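Local structure of beta-galactosidase (Bacillus circulans, 4MAD) at residues L18-L26 with Q238-M246. The protein probably hydrolyses terminal non-reducing beta-D-galactose residues from beta-D-galactosides, as a family 35 glycoside hydrolase. Residues are numbered along the deposited sequence; the frame is centred on the assembly and turned at random.
Sequences LTYDDSFLL and QPNAPLMCM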
ATOM      1  N   LEU A  18      29.698  -0.753  -5.395  1.00 23.31           N
ATOM      2  CA  LEU A  18      29.659  -1.246  -4.044  1.00 23.35           C
ATOM      3  C   LEU A  18      30.021  -2.698  -4.009  1.00 22.36           C
ATOM      4  O   LEU A  18      29.428  -3.470  -4.661  1.00 22.87           O
ATOM      5  CB  LEU A  18      28.260  -1.102  -3.444  1.00 22.96           C
ATOM      6  CG  LEU A  18      28.095  -1.563  -2.003  1.00 20.91           C
ATOM      7  CD1 LEU A  18      28.776  -0.630  -1.032  1.00 27.30           C
ATOM      8  CD2 LEU A  18      26.666  -1.760  -1.626  1.00 18.02           C
ATOM      9  N   THR A  19      31.001  -3.030  -3.200  1.00 24.23           N
ATOM     10  CA  THR A  19      31.413  -4.417  -3.010  1.00 25.97           C
ATOM     11  C   THR A  19      31.675  -4.645  -1.545  1.00 27.10           C
ATOM     12  O   THR A  19      31.447  -3.797  -0.760  1.00 25.75           O
ATOM     13  CB  THR A  19      32.706  -4.770  -3.764  1.00 27.54           C
ATOM     14  OG1 THR A  19      33.773  -4.035  -3.210  1.00 26.09           O
ATOM     15  CG2 THR A  19      32.593  -4.435  -5.170  1.00 25.09           C
ATOM     16  N   TYR A  20      32.082  -5.839  -1.204  1.00 26.49           N
ATOM     17  CA  TYR A  20      32.494  -6.083   0.144  1.00 30.03           C
ATOM     18  C   TYR A  20      33.419  -7.220   0.397  1.00 32.56           C
ATOM     19  O   TYR A  20      33.322  -8.250  -0.208  1.00 32.94           O
ATOM     20  CB  TYR A  20      31.315  -6.505   1.040  1.00 30.13           C
ATOM     21  CG  TYR A  20      30.656  -7.784   0.675  1.00 29.49           C
ATOM     22  CD1 TYR A  20      31.055  -8.986   1.215  1.00 31.42           C
ATOM     23  CD2 TYR A  20      29.624  -7.797  -0.202  1.00 34.10           C
ATOM     24  CE1 TYR A  20      30.429 -10.145   0.885  1.00 32.12           C
ATOM     25  CE2 TYR A  20      29.027  -8.941  -0.574  1.00 35.59           C
ATOM     26  CZ  TYR A  20      29.432 -10.116  -0.023  1.00 32.42           C
ATOM     27  OH  TYR A  20      28.830 -11.220  -0.371  1.00 34.22           O
ATOM     28  N   ASP A  21      34.299  -7.020   1.345  1.00 37.10           N
ATOM     29  CA  ASP A  21      35.004  -8.164   1.799  1.00 41.16           C
ATOM     30  C   ASP A  21      34.960  -8.673   3.228  1.00 41.19           C
ATOM     31  O   ASP A  21      34.550  -9.775   3.484  1.00 42.92           O
ATOM     32  CB  ASP A  21      36.492  -8.011   1.729  1.00 43.36           C
ATOM     33  CG  ASP A  21      36.951  -6.699   2.198  1.00 48.94           C
ATOM     34  OD1 ASP A  21      36.622  -6.287   3.315  1.00 54.46           O
ATOM     35  OD2 ASP A  21      37.682  -6.078   1.435  1.00 57.06           O
ATOM     36  N   ASP A  22      35.234  -7.731   4.123  1.00 39.94           N
ATOM     37  CA  ASP A  22      35.026  -7.895   5.532  1.00 41.07           C
ATOM     38  C   ASP A  22      33.945  -6.861   5.769  1.00 38.09           C
ATOM     39  O   ASP A  22      33.150  -6.962   6.673  1.00 34.96           O
ATOM     40  CB  ASP A  22      36.260  -7.442   6.271  1.00 42.00           C
ATOM     41  CG  ASP A  22      36.591  -8.328   7.385  1.00 51.70           C
ATOM     42  OD1 ASP A  22      37.306  -9.303   7.156  1.00 55.86           O
ATOM     43  OD2 ASP A  22      36.133  -8.059   8.504  1.00 59.60           O
ATOM     44  N   SER A  23      34.010  -5.829   4.963  1.00 35.83           N
ATOM     45  CA  SER A  23      33.200  -4.674   5.136  1.00 34.70           C
ATOM     46  C   SER A  23      32.791  -4.131   3.781  1.00 31.55           C
ATOM     47  O   SER A  23      33.388  -4.487   2.827  1.00 31.08           O
ATOM     48  CB  SER A  23      34.000  -3.682   5.935  1.00 36.20           C
ATOM     49  OG  SER A  23      34.429  -2.664   5.130  1.00 41.67           O
ATOM     50  N   PHE A  24      31.758  -3.303   3.708  1.00 27.03           N
ATOM     51  CA  PHE A  24      31.353  -2.742   2.433  1.00 24.72           C
ATOM     52  C   PHE A  24      32.457  -1.836   1.938  1.00 26.20           C
ATOM     53  O   PHE A  24      33.085  -1.203   2.701  1.00 27.04           O
ATOM     54  CB  PHE A  24      30.055  -1.937   2.530  1.00 24.35           C
ATOM     55  CG  PHE A  24      28.836  -2.768   2.792  1.00 22.59           C
ATOM     56  CD1 PHE A  24      28.348  -3.601   1.857  1.00 22.24           C
ATOM     57  CD2 PHE A  24      28.192  -2.708   3.970  1.00 26.48           C
ATOM     58  CE1 PHE A  24      27.247  -4.362   2.082  1.00 21.48           C
ATOM     59  CE2 PHE A  24      27.098  -3.481   4.192  1.00 30.00           C
ATOM     60  CZ  PHE A  24      26.634  -4.289   3.225  1.00 27.52           C
ATOM     61  N   LEU A  25      32.622  -1.800   0.637  1.00 24.96           N
ATOM     62  CA  LEU A  25      33.520  -0.906  -0.020  1.00 26.99           C
ATOM     63  C   LEU A  25      32.844  -0.226  -1.159  1.00 25.85           C
ATOM     64  O   LEU A  25      32.227  -0.848  -1.966  1.00 24.93           O
ATOM     65  CB  LEU A  25      34.716  -1.652  -0.596  1.00 27.19           C
ATOM     66  CG  LEU A  25      35.327  -2.696   0.281  1.00 31.64           C
ATOM     67  CD1 LEU A  25      36.043  -3.784  -0.422  1.00 35.97           C
ATOM     68  CD2 LEU A  25      36.107  -2.092   1.318  1.00 33.53           C
ATOM     69  N   LEU A  26      33.045   1.074  -1.192  1.00 27.13           N
ATOM     70  CA  LEU A  26      32.693   1.918  -2.294  1.00 30.00           C
ATOM     71  C   LEU A  26      33.769   2.960  -2.645  1.00 34.40           C
ATOM     72  O   LEU A  26      34.213   3.690  -1.808  1.00 34.74           O
ATOM     73  CB  LEU A  26      31.435   2.645  -1.952  1.00 28.93           C
ATOM     74  CG  LEU A  26      30.768   3.447  -3.018  1.00 33.27           C
ATOM     75  CD1 LEU A  26      30.224   2.628  -4.059  1.00 36.00           C
ATOM     76  CD2 LEU A  26      29.725   4.261  -2.488  1.00 38.24           C
ATOM     77  N   GLN A 238      26.349 -17.096   7.215  1.00 18.72           N
ATOM     78  CA  GLN A 238      27.143 -16.162   6.447  1.00 20.69           C
ATOM     79  C   GLN A 238      28.137 -15.507   7.378  1.00 21.05           C
ATOM     80  O   GLN A 238      27.923 -14.446   7.810  1.00 20.15           O
ATOM     81  CB  GLN A 238      26.243 -15.116   5.814  1.00 18.58           C
ATOM     82  CG  GLN A 238      26.942 -14.075   5.002  1.00 18.82           C
ATOM     83  CD  GLN A 238      25.970 -13.189   4.284  1.00 18.17           C
ATOM     84  OE1 GLN A 238      25.459 -13.497   3.240  1.00 17.34           O
ATOM     85  NE2 GLN A 238      25.677 -12.104   4.905  1.00 17.07           N
ATOM     86  N   PRO A 239      29.156 -16.242   7.738  1.00 20.95           N
ATOM     87  CA  PRO A 239      30.063 -15.872   8.811  1.00 23.71           C
ATOM     88  C   PRO A 239      30.893 -14.632   8.603  1.00 25.35           C
ATOM     89  O   PRO A 239      31.118 -13.962   9.546  1.00 26.91           O
ATOM     90  CB  PRO A 239      30.942 -17.117   8.959  1.00 23.87           C
ATOM     91  CG  PRO A 239      30.792 -17.818   7.801  1.00 27.10           C
ATOM     92  CD  PRO A 239      29.449 -17.567   7.245  1.00 20.26           C
ATOM     93  N   ASN A 240      31.375 -14.371   7.409  1.00 25.76           N
ATOM     94  CA  ASN A 240      32.374 -13.322   7.229  1.00 26.86           C
ATOM     95  C   ASN A 240      31.961 -11.955   6.669  1.00 27.78           C
ATOM     96  O   ASN A 240      32.577 -10.971   6.924  1.00 27.87           O
ATOM     97  CB  ASN A 240      33.511 -13.860   6.396  1.00 28.65           C
ATOM     98  CG  ASN A 240      34.118 -15.081   6.988  1.00 32.86           C
ATOM     99  OD1 ASN A 240      34.361 -15.133   8.144  1.00 32.17           O
ATOM    100  ND2 ASN A 240      34.311 -16.080   6.192  1.00 35.50           N
ATOM    101  N   ALA A 241      30.879 -11.954   5.919  1.00 25.83           N
ATOM    102  CA  ALA A 241      30.401 -10.815   5.210  1.00 23.22           C
ATOM    103  C   ALA A 241      29.853  -9.748   6.150  1.00 21.78           C
ATOM    104  O   ALA A 241      29.563 -10.034   7.262  1.00 20.24           O
ATOM    105  CB  ALA A 241      29.417 -11.209   4.231  1.00 25.18           C
ATOM    106  N   PRO A 242      29.767  -8.522   5.666  1.00 18.98           N
ATOM    107  CA  PRO A 242      29.381  -7.406   6.513  1.00 19.60           C
ATOM    108  C   PRO A 242      27.979  -7.604   6.988  1.00 20.50           C
ATOM    109  O   PRO A 242      27.237  -8.249   6.320  1.00 20.39           O
ATOM    110  CB  PRO A 242      29.425  -6.213   5.577  1.00 22.00           C
ATOM    111  CG  PRO A 242      29.796  -6.681   4.329  1.00 22.92           C
ATOM    112  CD  PRO A 242      30.277  -8.042   4.388  1.00 18.78           C
ATOM    113  N   LEU A 243      27.641  -7.038   8.119  1.00 18.19           N
ATOM    114  CA  LEU A 243      26.320  -7.211   8.694  1.00 17.32           C
ATOM    115  C   LEU A 243      25.395  -6.064   8.325  1.00 18.89           C
ATOM    116  O   LEU A 243      25.727  -4.970   8.572  1.00 19.37           O
ATOM    117  CB  LEU A 243      26.433  -7.257  10.195  1.00 16.79           C
ATOM    118  CG  LEU A 243      27.363  -8.261  10.850  1.00 19.34           C
ATOM    119  CD1 LEU A 243      27.467  -8.048  12.353  1.00 19.61           C
ATOM    120  CD2 LEU A 243      26.870  -9.644  10.545  1.00 17.64           C
ATOM    121  N   MET A 244      24.246  -6.334   7.726  1.00 16.03           N
ATOM    122  CA  MET A 244      23.290  -5.285   7.445  1.00 15.33           C
ATOM    123  C   MET A 244      21.848  -5.620   7.858  1.00 17.09           C
ATOM    124  O   MET A 244      21.366  -6.629   7.544  1.00 16.77           O
ATOM    125  CB  MET A 244      23.289  -4.892   5.987  1.00 16.26           C
ATOM    126  CG  MET A 244      22.470  -3.682   5.757  1.00 14.05           C
ATOM    127  SD  MET A 244      22.863  -2.958   4.209  1.00 21.12           S
ATOM    128  CE  MET A 244      21.988  -1.490   4.281  1.00 23.56           C
ATOM    129  N   CYS A 245      21.190  -4.705   8.530  1.00 17.03           N
ATOM    130  CA  CYS A 245      19.778  -4.811   8.798  1.00 15.71           C
ATOM    131  C   CYS A 245      19.057  -4.092   7.690  1.00 15.81           C
ATOM    132  O   CYS A 245      19.033  -2.932   7.658  1.00 18.83           O
ATOM    133  CB  CYS A 245      19.455  -4.133  10.104  1.00 17.52           C
ATOM    134  SG  CYS A 245      17.712  -4.132  10.489  1.00 17.99           S
ATOM    135  N   MET A 246      18.542  -4.820   6.734  1.00 14.60           N
ATOM    136  CA  MET A 246      17.868  -4.220   5.607  1.00 18.54           C
ATOM    137  C   MET A 246      16.504  -3.549   5.854  1.00 16.36           C
ATOM    138  O   MET A 246      16.141  -2.693   5.136  1.00 16.09           O
ATOM    139  CB  MET A 246      17.853  -5.187   4.451  1.00 17.65           C
ATOM    140  CG  MET A 246      17.344  -4.638   3.249  1.00 17.53           C
ATOM    141  SD  MET A 246      18.218  -3.300   2.471  1.00 19.69           S
ATOM    142  CE  MET A 246      19.859  -3.832   2.564  1.00 19.42           C
TER
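The ring of Phe24 carries Pro242 on one face: Pro242 CG stands 4.0 Å from the centroid of the Phe24 ring and only 5° off its normal, a CH-pi contact, while Pro242 CB lies over the same ring near CE2. Met244 reaches this phenyl obliquely, its SD 4.1 Å from Phe24 CZ, in a Met-aromatic contact. The methionine gets there because its CG is anti to the backbone N (chi1 -171°) and the rest of the chain runs extended. The Tyr20 ring is met at a slant, with Pro242 CD 3.4 Å from Tyr20 CD1 and Ala241 CB 3.7 Å from Tyr20 CE1. Pro242 also packs against the root of this side chain, its CG 3.6 Å from Tyr20 CB, so the pyrrolidine is wedged between the two aromatics. With an alanine at Tyr20, Pro242 CD and the Ala241 methyl would probably lose their aromatic cover, opening a gap on that flank of the proline. The turn joining strands 18-20 and 24-26 is braced from within: Asp21 OD1 accepts from Ser23 N at 3.1 Å, an Asx turn, and Asp21 N donates a backbone hydrogen bond to Ser23 O. Around them, Phe218 of the neighbouring barrel strand 218-223 meets the Tyr20 ring, while Ile31 and Ser281, the latter on strand 281-284, touch Phe24. The contact is thus apolar packing centred on Pro242. It sets an N-terminal beta-hairpin against the loop leading from helix 227-237 into strand 244-249, at the N-terminal end of the (beta/alpha)8 barrel strands of this family 35 enzyme; the predicted nucleophile, Glu247, lies further along the same strand.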